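Alpha-1,2-mannosyltransferase (Ktr4), putative (PDB 7BOP) is a putative fungal glycosyltransferase with a GT-A-type fold, modelled as a single chain with guanosine-5'-diphosphate and a manganese(II) ion. Local coordinates at residues Y189-E194 with F283-L288; Y218-N223 with V333-D338; T276-S281 with D316-S321. All coordinates share one frame; numbering follows the deposited sequence.

Overall arrangement
The three interactions meet in one mixed beta-sheet near the centre of the molecule, their centres lying about 11 to 13 Å apart. Interactions 1 and 2 share neighbouring strands, 284-287 and 218-224; interaction 3 brings the helix that starts at Asp-316 against strand 278-279, which also pairs with 218-224. Buried polar side chains tie the three together. Glu-284 OE1 probably takes hydrogen bonds from Tyr-218 OH of interaction 2 (2.6 Å) and His-320 ND1 of interaction 3 (2.7 Å), and Arg-192 NH1 forms a salt bridge with Asp-316 OD2 (2.7 Å). Interaction 1 reaches the ligand site directly, because its Glu-194 binds manganese beside guanosine-5'-diphosphate.

Interaction 1 of 3, residues Y189-E194 with F283-L288; sequences YYWRVE and FEIGDL. With MN (manganese (II) ion), chain G; GDP (guanosine-5'-diphosphate), chain H.
Tyr-190 and Gly-286 form a hydrogen-bonded pair of two antiparallel strands in the central sheet of the GT-A fold, their backbones joined by Tyr-190 N to Gly-286 O and by Gly-286 N to Tyr-190 O. From CB the tyrosine turns back over its partner, since CG sits between the backbone N and the carbonyl carbon (chi1 73°). Along one side of the ring, CD1 touches Leu-288 CD2 at 3.5 Å and CE1 lies 3.5 Å from Gly-286 CA; having no side chain, the glycine lets the ring lie close against its backbone. On the other side CE2 passes Glu-284 CB. At the tip, OH donates to Glu-284 OE2 at 2.6 Å, arriving from above the carboxylate plane.

On the opposite face, Trp-191 and Ile-285 make an apolar contact: the CG1-CD1 arm of the isoleucine lies over the broad indole face, CD1 over its centre, while Phe-283 CE2 approaches Trp-191 NE1 obliquely.

Arg-192, extended from CG to NE, reaches along the tyrosine's face of the sheet. Its NH1 pairs with Asp-316 and shares a water with Glu-284 OE2, and its NH2 bridges to Glu-194 OE1 at 3.1 Å, which probably helps to orient that carboxylate. His-343 completes the protein's share of the metal site; the other carboxylate oxygen, Glu-194 OE2, binds manganese at 2.0 Å.

Interaction 2 of 3, residues Y218-N223 with V333-D338; sequences YGFTIN and VHWFRD
Phe-220 crosses Trp-335 at a slant where two parallel strands run side by side. With its CG between the backbone N and the carbonyl carbon (chi1 74°), the phenylalanine leans over the neighbouring strand, so that Trp-335 CA stands over one ring face, toward the rim, and Trp-335 CB meets Phe-220 CZ at 3.6 Å. The two aromatic planes are nearly parallel, 23° apart, yet slid so far that they barely overlap: the bump under the phenyl face is the root of the tryptophan, CA and CB, with the CD1 corner of the indole beside it.

The indole reaches onward instead. Its NE1 donates to Thr-221 O at 3.1 Å; the oxygen lies near the ring plane, whereas the donor stands above the carbonyl plane. A large ring with one N-H suits this place, filling space while satisfying a backbone carbonyl where strand 218-224 is interrupted.

On the reverse side of the sheet, Gly-219 presents bare backbone, and the edge of Phe-336 settles into that hollow, CD2 3.7 Å from Gly-219 CA. His-334 CD2 lies over the centre of the Phe-336 ring, 3.5 Å above its plane. Phe-336 is also the centre of an inverse gamma turn, where the chain leaves the strand just after Phe-336 N has bonded to Phe-220 O at 2.8 Å. Strand 333-335 thus adds a parallel neighbour to 218-224 within the mixed central sheet of this GT-A-type fold.

Interaction 3 of 3, residues T276-S281 with D316-S321; sequences TCHFWS and DAPVHS
Ala-317 pushes its CB into the bend of segment 276-281, 3.4 Å from His-278 CD2 and 3.3 Å from Phe-279 O. This is a helix-on-strand contact of the GT-A-type fold: the first turns of helix 316-327 rest against short strand 278-279 at the margin of the central sheet. A methyl group is small enough to let the helix come this near, and Ser-281 OG borders it too.

Polar groups hold the two ends of the contact. Ser-281 OG donates to Asp-316 OD2 at 2.6 Å, coming in from above the carboxylate plane. The same oxygen also carries the salt bridge to Arg-192, so a serine hydroxyl and an arginine share one carboxylate oxygen.

His-278 is steadied from its own segment: ND1 donates to Thr-276 O at 3.0 Å, almost straight at 174° and within the ring plane. This fixes the rotation of the imidazole, and Pro-318 CD lies over one face near the rim. NE2 is hydrogen-bonded to a glycerol molecule, probably from the crystallisation liquor, while the adjoining Cys-277 is tied by a disulfide to Cys-375.

One turn along the helix, Ser-321 has its OG anti to the carbonyl carbon (chi1 -58°), beside its own backbone N. The hydroxyl can thus donate back to Ala-317 O at 2.7 Å, an acceptor it shares with Ser-321 N, and still accept from Phe-279 N at 2.9 Å.

Interaction 1 of 3, residues Y189-E194 with F283-L288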
loop_
_atom_site.group_PDB
_atom_site.type_symbol
_atom_site.label_atom_id
_atom_site.label_comp_id
_atom_site.label_asym_id
_atom_site.label_seq_id
_atom_site.Cartn_x
_atom_site.Cartn_y
_atom_site.Cartn_z
ATOM N N TYR A 189 -5.740 7.737 10.851
ATOM C CA TYR A 189 -5.759 7.272 9.453
ATOM C C TYR A 189 -4.684 7.928 8.630
ATOM O O TYR A 189 -4.297 9.070 8.879
ATOM C CB TYR A 189 -7.134 7.496 8.808
ATOM C CG TYR A 189 -8.239 6.763 9.531
ATOM C CD1 TYR A 189 -8.545 5.443 9.221
ATOM C CD2 TYR A 189 -8.962 7.383 10.546
ATOM C CE1 TYR A 189 -9.549 4.757 9.897
ATOM C CE2 TYR A 189 -9.965 6.710 11.229
ATOM C CZ TYR A 189 -10.257 5.399 10.905
ATOM O OH TYR A 189 -11.249 4.729 11.586
ATOM N N TYR A 190 -4.193 7.195 7.638
ATOM C CA TYR A 190 -3.204 7.712 6.719
ATOM C C TYR A 190 -3.579 7.318 5.301
ATOM O O TYR A 190 -4.250 6.295 5.087
ATOM C CB TYR A 190 -1.806 7.193 7.076
ATOM C CG TYR A 190 -1.599 5.722 6.742
ATOM C CD1 TYR A 190 -2.071 4.729 7.590
ATOM C CD2 TYR A 190 -0.938 5.332 5.571
ATOM C CE1 TYR A 190 -1.903 3.385 7.286
ATOM C CE2 TYR A 190 -0.755 3.985 5.263
ATOM C CZ TYR A 190 -1.248 3.021 6.123
ATOM O OH TYR A 190 -1.095 1.684 5.840
ATOM N N TRP A 191 -3.149 8.144 4.357
ATOM C CA TRP A 191 -3.201 7.842 2.920
ATOM C C TRP A 191 -1.754 7.964 2.454
ATOM O O TRP A 191 -1.205 9.066 2.375
ATOM C CB TRP A 191 -4.124 8.823 2.187
ATOM C CG TRP A 191 -4.319 8.610 0.697
ATOM C CD1 TRP A 191 -3.502 7.931 -0.164
ATOM C CD2 TRP A 191 -5.394 9.120 -0.100
ATOM N NE1 TRP A 191 -4.005 7.968 -1.428
ATOM C CE2 TRP A 191 -5.169 8.688 -1.428
ATOM C CE3 TRP A 191 -6.536 9.881 0.182
ATOM C CZ2 TRP A 191 -6.040 8.988 -2.474
ATOM C CZ3 TRP A 191 -7.405 10.192 -0.864
ATOM C CH2 TRP A 191 -7.151 9.738 -2.180
ATOM N N ARG A 192 -1.138 6.820 2.170
ATOM C CA ARG A 192 0.230 6.772 1.691
ATOM C C ARG A 192 0.292 7.117 0.206
ATOM O O ARG A 192 -0.448 6.554 -0.605
ATOM C CB ARG A 192 0.840 5.388 1.937
ATOM C CG ARG A 192 2.204 5.198 1.287
ATOM C CD ARG A 192 2.854 3.919 1.769
ATOM N NE ARG A 192 3.890 3.471 0.846
ATOM C CZ ARG A 192 4.448 2.261 0.862
ATOM N NH1 ARG A 192 4.087 1.352 1.768
ATOM N NH2 ARG A 192 5.374 1.959 -0.045
ATOM N N VAL A 193 1.217 8.010 -0.134
ATOM C CA VAL A 193 1.410 8.494 -1.481
ATOM C C VAL A 193 2.884 8.344 -1.851
ATOM O O VAL A 193 3.765 8.587 -1.019
ATOM C CB VAL A 193 1.024 9.992 -1.568
ATOM C CG1 VAL A 193 1.140 10.502 -2.993
ATOM C CG2 VAL A 193 -0.382 10.203 -1.026
ATOM N N GLU A 194 3.145 7.955 -3.099
ATOM C CA GLU A 194 4.491 7.909 -3.646
ATOM C C GLU A 194 4.643 8.908 -4.777
ATOM O O GLU A 194 3.666 9.223 -5.451
ATOM C CB GLU A 194 4.803 6.522 -4.215
ATOM C CG GLU A 194 5.020 5.465 -3.153
ATOM C CD GLU A 194 5.782 4.229 -3.628
ATOM O OE1 GLU A 194 5.807 3.314 -2.778
ATOM O OE2 GLU A 194 6.344 4.149 -4.783
ATOM N N PHE A 283 0.091 2.644 -2.956
ATOM C CA PHE A 283 -1.180 3.245 -2.535
ATOM C C PHE A 283 -1.683 2.499 -1.310
ATOM O O PHE A 283 -1.789 1.263 -1.347
ATOM C CB PHE A 283 -2.244 3.111 -3.643
ATOM C CG PHE A 283 -3.636 3.523 -3.212
ATOM C CD1 PHE A 283 -4.462 2.642 -2.511
ATOM C CD2 PHE A 283 -4.117 4.797 -3.493
ATOM C CE1 PHE A 283 -5.728 3.018 -2.098
ATOM C CE2 PHE A 283 -5.390 5.179 -3.085
ATOM C CZ PHE A 283 -6.195 4.290 -2.385
ATOM N N GLU A 284 -2.033 3.235 -0.254
ATOM C CA GLU A 284 -2.711 2.673 0.918
ATOM C C GLU A 284 -3.529 3.756 1.579
ATOM O O GLU A 284 -3.054 4.891 1.703
ATOM C CB GLU A 284 -1.728 2.159 1.976
ATOM C CG GLU A 284 -0.883 0.980 1.560
ATOM C CD GLU A 284 -0.133 0.328 2.711
ATOM O OE1 GLU A 284 0.052 -0.909 2.646
ATOM O OE2 GLU A 284 0.260 1.026 3.684
ATOM N N ILE A 285 -4.741 3.404 1.996
ATOM C CA ILE A 285 -5.493 4.199 2.963
ATOM C C ILE A 285 -5.742 3.261 4.132
ATOM O O ILE A 285 -6.390 2.231 3.961
ATOM C CB ILE A 285 -6.798 4.752 2.380
ATOM C CG1 ILE A 285 -6.489 5.704 1.211
ATOM C CG2 ILE A 285 -7.587 5.477 3.472
ATOM C CD1 ILE A 285 -7.696 6.156 0.409
ATOM N N GLY A 286 -5.213 3.590 5.311
ATOM C CA GLY A 286 -5.225 2.635 6.408
ATOM C C GLY A 286 -5.463 3.202 7.789
ATOM O O GLY A 286 -5.288 4.396 8.022
ATOM N N ASP A 287 -5.840 2.301 8.687
ATOM C CA ASP A 287 -6.024 2.574 10.111
ATOM C C ASP A 287 -4.706 2.280 10.824
ATOM O O ASP A 287 -4.325 1.113 11.003
ATOM C CB ASP A 287 -7.163 1.671 10.621
ATOM C CG ASP A 287 -7.509 1.893 12.092
ATOM O OD1 ASP A 287 -6.761 2.574 12.821
ATOM O OD2 ASP A 287 -8.551 1.353 12.508
ATOM N N LEU A 288 -4.001 3.340 11.215
ATOM C CA LEU A 288 -2.752 3.230 11.966
ATOM C C LEU A 288 -2.887 2.371 13.216
ATOM O O LEU A 288 -1.940 1.677 13.569
ATOM C CB LEU A 288 -2.222 4.612 12.384
ATOM C CG LEU A 288 -1.805 5.550 11.252
ATOM C CD1 LEU A 288 -1.725 7.005 11.729
ATOM C CD2 LEU A 288 -0.490 5.100 10.643
HETATM MN MN MN G . 7.456 3.693 -6.357
HETATM P PB GDP H . 9.162 1.011 -5.866
HETATM O O1B GDP H . 9.918 0.994 -7.163
HETATM O O2B GDP H . 7.875 1.852 -5.894
HETATM O O3B GDP H . 8.986 -0.335 -5.189
HETATM O O3A GDP H . 10.222 1.789 -4.908
HETATM P PA GDP H . 10.381 3.398 -4.775
HETATM O O1A GDP H . 11.781 3.806 -5.169
HETATM O O2A GDP H . 9.142 4.066 -5.413
HETATM O "O5'" GDP H . 10.325 3.462 -3.169
HETATM C "C5'" GDP H . 9.093 3.302 -2.464
HETATM C "C4'" GDP H . 8.775 4.568 -1.672
HETATM O "O4'" GDP H . 9.796 4.776 -0.691
HETATM C "C3'" GDP H . 8.763 5.844 -2.501
HETATM O "O3'" GDP H . 7.819 6.742 -1.893
HETATM C "C2'" GDP H . 10.186 6.371 -2.414
HETATM O "O2'" GDP H . 10.246 7.789 -2.558
HETATM C "C1'" GDP H . 10.594 5.918 -1.015
HETATM N N9 GDP H . 12.009 5.539 -0.784
HETATM C C8 GDP H . 12.687 4.439 -1.219
HETATM N N7 GDP H . 13.950 4.443 -0.730
HETATM C C5 GDP H . 14.091 5.543 0.035
HETATM C C6 GDP H . 15.159 6.163 0.848
HETATM O O6 GDP H . 16.268 5.609 0.910
HETATM N N1 GDP H . 14.898 7.315 1.503
HETATM C C2 GDP H . 13.681 7.915 1.444
HETATM N N2 GDP H . 13.454 9.075 2.110
HETATM N N3 GDP H . 12.663 7.404 0.708
HETATM C C4 GDP H . 12.808 6.250 0.009
HETATM O O HOH W 1 -11.037 2.199 11.460
HETATM O O HOH W 2 2.909 1.751 4.275
HETATM O O HOH W 3 7.538 5.989 -6.938
HETATM O O HOH W 4 8.787 3.587 -8.278
#

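Interaction 2 of 3, residues Y218-N223 with V333-D338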
loop_
_atom_site.group_PDB
_atom_site.type_symbol
_atom_site.label_atom_id
_atom_site.label_comp_id
_atom_site.label_asym_id
_atom_site.label_seq_id
_atom_site.Cartn_x
_atom_site.Cartn_y
_atom_site.Cartn_z
ATOM N N TYR A 218 -8.415 -0.895 6.090
ATOM C CA TYR A 218 -7.459 -0.745 4.996
ATOM C C TYR A 218 -8.155 -0.651 3.671
ATOM O O TYR A 218 -9.177 -1.303 3.454
ATOM C CB TYR A 218 -6.537 -1.958 4.997
ATOM C CG TYR A 218 -5.344 -1.928 4.084
ATOM C CD1 TYR A 218 -4.138 -1.376 4.501
ATOM C CD2 TYR A 218 -5.392 -2.537 2.828
ATOM C CE1 TYR A 218 -3.018 -1.414 3.691
ATOM C CE2 TYR A 218 -4.277 -2.582 2.006
ATOM C CZ TYR A 218 -3.094 -2.020 2.431
ATOM O OH TYR A 218 -1.991 -2.079 1.603
ATOM N N GLY A 219 -7.595 0.165 2.790
ATOM C CA GLY A 219 -8.083 0.319 1.441
ATOM C C GLY A 219 -6.962 0.206 0.427
ATOM O O GLY A 219 -5.863 0.726 0.649
ATOM N N PHE A 220 -7.257 -0.468 -0.684
ATOM C CA PHE A 220 -6.301 -0.679 -1.776
ATOM C C PHE A 220 -6.928 -0.387 -3.138
ATOM O O PHE A 220 -8.144 -0.316 -3.265
ATOM C CB PHE A 220 -5.788 -2.125 -1.741
ATOM C CG PHE A 220 -6.787 -3.145 -2.208
ATOM C CD1 PHE A 220 -7.775 -3.611 -1.352
ATOM C CD2 PHE A 220 -6.733 -3.659 -3.505
ATOM C CE1 PHE A 220 -8.696 -4.560 -1.768
ATOM C CE2 PHE A 220 -7.662 -4.603 -3.935
ATOM C CZ PHE A 220 -8.647 -5.055 -3.064
ATOM N N THR A 221 -6.086 -0.239 -4.156
ATOM C CA THR A 221 -6.555 -0.127 -5.547
ATOM C C THR A 221 -6.101 -1.262 -6.463
ATOM O O THR A 221 -6.831 -1.608 -7.377
ATOM C CB THR A 221 -6.097 1.193 -6.197
ATOM O OG1 THR A 221 -4.696 1.351 -5.981
ATOM C CG2 THR A 221 -6.839 2.376 -5.588
ATOM N N ILE A 222 -4.908 -1.810 -6.228
ATOM C CA ILE A 222 -4.275 -2.803 -7.119
ATOM C C ILE A 222 -3.823 -4.013 -6.288
ATOM O O ILE A 222 -3.434 -3.866 -5.133
ATOM C CB ILE A 222 -3.122 -2.137 -7.920
ATOM C CG1 ILE A 222 -3.707 -1.076 -8.868
ATOM C CG2 ILE A 222 -2.300 -3.155 -8.717
ATOM C CD1 ILE A 222 -2.685 -0.243 -9.641
ATOM N N ASN A 223 -3.920 -5.209 -6.870
ATOM C CA ASN A 223 -3.630 -6.465 -6.168
ATOM C C ASN A 223 -2.788 -7.320 -7.119
ATOM O O ASN A 223 -3.263 -7.697 -8.189
ATOM C CB ASN A 223 -4.940 -7.165 -5.799
ATOM C CG ASN A 223 -4.769 -8.260 -4.751
ATOM O OD1 ASN A 223 -4.006 -9.215 -4.932
ATOM N ND2 ASN A 223 -5.495 -8.129 -3.644
ATOM N N VAL A 333 -11.646 -4.566 5.005
ATOM C CA VAL A 333 -10.685 -4.237 3.950
ATOM C C VAL A 333 -11.498 -3.899 2.712
ATOM O O VAL A 333 -12.440 -4.624 2.370
ATOM C CB VAL A 333 -9.706 -5.404 3.687
ATOM C CG1 VAL A 333 -8.770 -5.085 2.515
ATOM C CG2 VAL A 333 -8.903 -5.701 4.943
ATOM N N HIS A 334 -11.152 -2.799 2.049
ATOM C CA HIS A 334 -11.988 -2.240 0.990
ATOM C C HIS A 334 -11.195 -2.002 -0.294
ATOM O O HIS A 334 -10.085 -1.472 -0.262
ATOM C CB HIS A 334 -12.619 -0.923 1.478
ATOM C CG HIS A 334 -13.373 -0.174 0.421
ATOM N ND1 HIS A 334 -14.527 -0.652 -0.157
ATOM C CD2 HIS A 334 -13.152 1.040 -0.139
ATOM C CE1 HIS A 334 -14.979 0.224 -1.035
ATOM N NE2 HIS A 334 -14.158 1.258 -1.043
ATOM N N TRP A 335 -11.761 -2.430 -1.414
ATOM C CA TRP A 335 -11.214 -2.081 -2.736
ATOM C C TRP A 335 -11.760 -0.717 -3.152
ATOM O O TRP A 335 -12.951 -0.580 -3.436
ATOM C CB TRP A 335 -11.614 -3.129 -3.767
ATOM C CG TRP A 335 -11.119 -2.861 -5.155
ATOM C CD1 TRP A 335 -9.936 -2.300 -5.509
ATOM C CD2 TRP A 335 -11.785 -3.190 -6.373
ATOM N NE1 TRP A 335 -9.827 -2.233 -6.875
ATOM C CE2 TRP A 335 -10.946 -2.783 -7.432
ATOM C CE3 TRP A 335 -13.015 -3.792 -6.675
ATOM C CZ2 TRP A 335 -11.300 -2.941 -8.768
ATOM C CZ3 TRP A 335 -13.368 -3.947 -8.006
ATOM C CH2 TRP A 335 -12.515 -3.523 -9.036
ATOM N N PHE A 336 -10.883 0.279 -3.207
ATOM C CA PHE A 336 -11.243 1.624 -3.666
ATOM C C PHE A 336 -11.266 1.632 -5.189
ATOM O O PHE A 336 -10.451 2.280 -5.834
ATOM C CB PHE A 336 -10.260 2.682 -3.127
ATOM C CG PHE A 336 -10.618 3.203 -1.776
ATOM C CD1 PHE A 336 -11.681 4.085 -1.624
ATOM C CD2 PHE A 336 -9.913 2.809 -0.655
ATOM C CE1 PHE A 336 -12.015 4.583 -0.365
ATOM C CE2 PHE A 336 -10.253 3.296 0.602
ATOM C CZ PHE A 336 -11.300 4.178 0.742
ATOM N N ARG A 337 -12.240 0.932 -5.753
ATOM C CA ARG A 337 -12.375 0.804 -7.198
ATOM C C ARG A 337 -12.590 2.149 -7.886
ATOM O O ARG A 337 -12.172 2.322 -9.024
ATOM C CB ARG A 337 -13.515 -0.149 -7.562
ATOM C CG ARG A 337 -14.919 0.310 -7.177
ATOM C CD ARG A 337 -15.765 -0.870 -6.722
ATOM N NE ARG A 337 -16.329 -1.584 -7.828
ATOM C CZ ARG A 337 -16.792 -2.837 -7.814
ATOM N NH1 ARG A 337 -16.764 -3.637 -6.741
ATOM N NH2 ARG A 337 -17.286 -3.298 -8.942
ATOM N N ASP A 338 -13.200 3.092 -7.170
ATOM C CA ASP A 338 -13.492 4.430 -7.693
ATOM C C ASP A 338 -12.334 5.424 -7.671
ATOM O O ASP A 338 -12.481 6.532 -8.200
ATOM C CB ASP A 338 -14.711 5.037 -6.973
ATOM C CG ASP A 338 -14.550 5.097 -5.449
ATOM O OD1 ASP A 338 -13.947 4.171 -4.858
ATOM O OD2 ASP A 338 -15.058 6.054 -4.836
#

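Interaction 3 of 3, residues T276-S281 with D316-S321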
loop_
_atom_site.group_PDB
_atom_site.type_symbol
_atom_site.label_atom_id
_atom_site.label_comp_id
_atom_site.label_asym_id
_atom_site.label_seq_id
_atom_site.Cartn_x
_atom_site.Cartn_y
_atom_site.Cartn_z
ATOM N N THR A 276 2.021 -15.159 -2.902
ATOM C CA THR A 276 2.782 -13.929 -3.191
ATOM C C THR A 276 1.879 -12.734 -3.487
ATOM O O THR A 276 2.378 -11.623 -3.676
ATOM C CB THR A 276 3.834 -14.058 -4.321
ATOM O OG1 THR A 276 3.188 -14.007 -5.603
ATOM C CG2 THR A 276 4.685 -15.317 -4.158
ATOM N N CYS A 277 0.564 -12.941 -3.494
ATOM C CA CYS A 277 -0.365 -11.871 -3.799
ATOM C C CYS A 277 -0.407 -10.856 -2.663
ATOM O O CYS A 277 -0.315 -11.204 -1.479
ATOM C CB CYS A 277 -1.760 -12.404 -4.089
ATOM S SG CYS A 277 -1.780 -13.377 -5.605
ATOM N N HIS A 278 -0.519 -9.594 -3.048
ATOM C CA HIS A 278 -0.443 -8.517 -2.099
ATOM C C HIS A 278 -1.179 -7.314 -2.626
ATOM O O HIS A 278 -1.301 -7.108 -3.842
ATOM C CB HIS A 278 1.027 -8.169 -1.818
ATOM C CG HIS A 278 1.807 -7.763 -3.033
ATOM N ND1 HIS A 278 2.435 -8.678 -3.854
ATOM C CD2 HIS A 278 2.078 -6.543 -3.555
ATOM C CE1 HIS A 278 3.053 -8.035 -4.829
ATOM N NE2 HIS A 278 2.857 -6.740 -4.667
ATOM N N PHE A 279 -1.662 -6.517 -1.685
ATOM C CA PHE A 279 -2.196 -5.199 -1.979
ATOM C C PHE A 279 -0.992 -4.354 -2.350
ATOM O O PHE A 279 0.046 -4.432 -1.692
ATOM C CB PHE A 279 -2.880 -4.631 -0.742
ATOM C CG PHE A 279 -3.942 -5.534 -0.173
ATOM C CD1 PHE A 279 -5.076 -5.845 -0.913
ATOM C CD2 PHE A 279 -3.811 -6.063 1.103
ATOM C CE1 PHE A 279 -6.057 -6.672 -0.392
ATOM C CE2 PHE A 279 -4.784 -6.888 1.630
ATOM C CZ PHE A 279 -5.913 -7.188 0.889
ATOM N N TRP A 280 -1.100 -3.575 -3.417
ATOM C CA TRP A 280 0.073 -2.895 -3.938
ATOM C C TRP A 280 0.286 -1.601 -3.155
ATOM O O TRP A 280 -0.304 -0.565 -3.458
ATOM C CB TRP A 280 -0.037 -2.649 -5.445
ATOM C CG TRP A 280 1.286 -2.513 -6.125
ATOM C CD1 TRP A 280 2.479 -3.058 -5.730
ATOM C CD2 TRP A 280 1.553 -1.829 -7.350
ATOM N NE1 TRP A 280 3.466 -2.742 -6.610
ATOM C CE2 TRP A 280 2.934 -1.993 -7.625
ATOM C CE3 TRP A 280 0.775 -1.081 -8.228
ATOM C CZ2 TRP A 280 3.548 -1.435 -8.748
ATOM C CZ3 TRP A 280 1.385 -0.529 -9.357
ATOM C CH2 TRP A 280 2.759 -0.707 -9.600
ATOM N N SER A 281 1.165 -1.699 -2.163
ATOM C CA SER A 281 1.244 -0.746 -1.053
ATOM C C SER A 281 1.731 0.669 -1.372
ATOM O O SER A 281 1.675 1.535 -0.490
ATOM C CB SER A 281 2.121 -1.327 0.048
ATOM O OG SER A 281 3.466 -1.390 -0.387
ATOM N N ASP A 316 7.170 -4.413 2.114
ATOM C CA ASP A 316 6.075 -4.001 3.000
ATOM C C ASP A 316 4.699 -4.390 2.460
ATOM O O ASP A 316 3.759 -4.595 3.233
ATOM C CB ASP A 316 6.121 -2.500 3.311
ATOM C CG ASP A 316 6.099 -1.651 2.072
ATOM O OD1 ASP A 316 7.170 -1.477 1.471
ATOM O OD2 ASP A 316 5.014 -1.178 1.707
ATOM N N ALA A 317 4.566 -4.521 1.146
ATOM C CA ALA A 317 3.275 -4.926 0.576
ATOM C C ALA A 317 2.877 -6.363 1.000
ATOM O O ALA A 317 1.803 -6.551 1.585
ATOM C CB ALA A 317 3.264 -4.739 -0.931
ATOM N N PRO A 318 3.737 -7.371 0.732
ATOM C CA PRO A 318 3.383 -8.711 1.220
ATOM C C PRO A 318 3.251 -8.786 2.748
ATOM O O PRO A 318 2.352 -9.449 3.238
ATOM C CB PRO A 318 4.522 -9.604 0.697
ATOM C CG PRO A 318 5.601 -8.689 0.273
ATOM C CD PRO A 318 4.934 -7.414 -0.129
ATOM N N VAL A 319 4.106 -8.082 3.481
ATOM C CA VAL A 319 4.033 -8.067 4.947
ATOM C C VAL A 319 2.722 -7.442 5.466
ATOM O O VAL A 319 2.050 -8.026 6.328
ATOM C CB VAL A 319 5.290 -7.407 5.569
ATOM C CG1 VAL A 319 5.125 -7.208 7.074
ATOM C CG2 VAL A 319 6.528 -8.259 5.285
ATOM N N HIS A 320 2.350 -6.277 4.945
ATOM C CA HIS A 320 1.016 -5.706 5.229
ATOM C C HIS A 320 -0.115 -6.647 4.851
ATOM O O HIS A 320 -1.060 -6.842 5.631
ATOM C CB HIS A 320 0.828 -4.377 4.494
ATOM C CG HIS A 320 1.608 -3.250 5.091
ATOM N ND1 HIS A 320 1.496 -1.953 4.642
ATOM C CD2 HIS A 320 2.498 -3.219 6.111
ATOM C CE1 HIS A 320 2.296 -1.174 5.344
ATOM N NE2 HIS A 320 2.920 -1.918 6.242
ATOM N N SER A 321 -0.019 -7.225 3.650
ATOM C CA SER A 321 -1.077 -8.080 3.125
ATOM C C SER A 321 -1.282 -9.328 3.961
ATOM O O SER A 321 -2.424 -9.710 4.240
ATOM C CB SER A 321 -0.782 -8.467 1.676
ATOM O OG SER A 321 -0.646 -7.307 0.872
#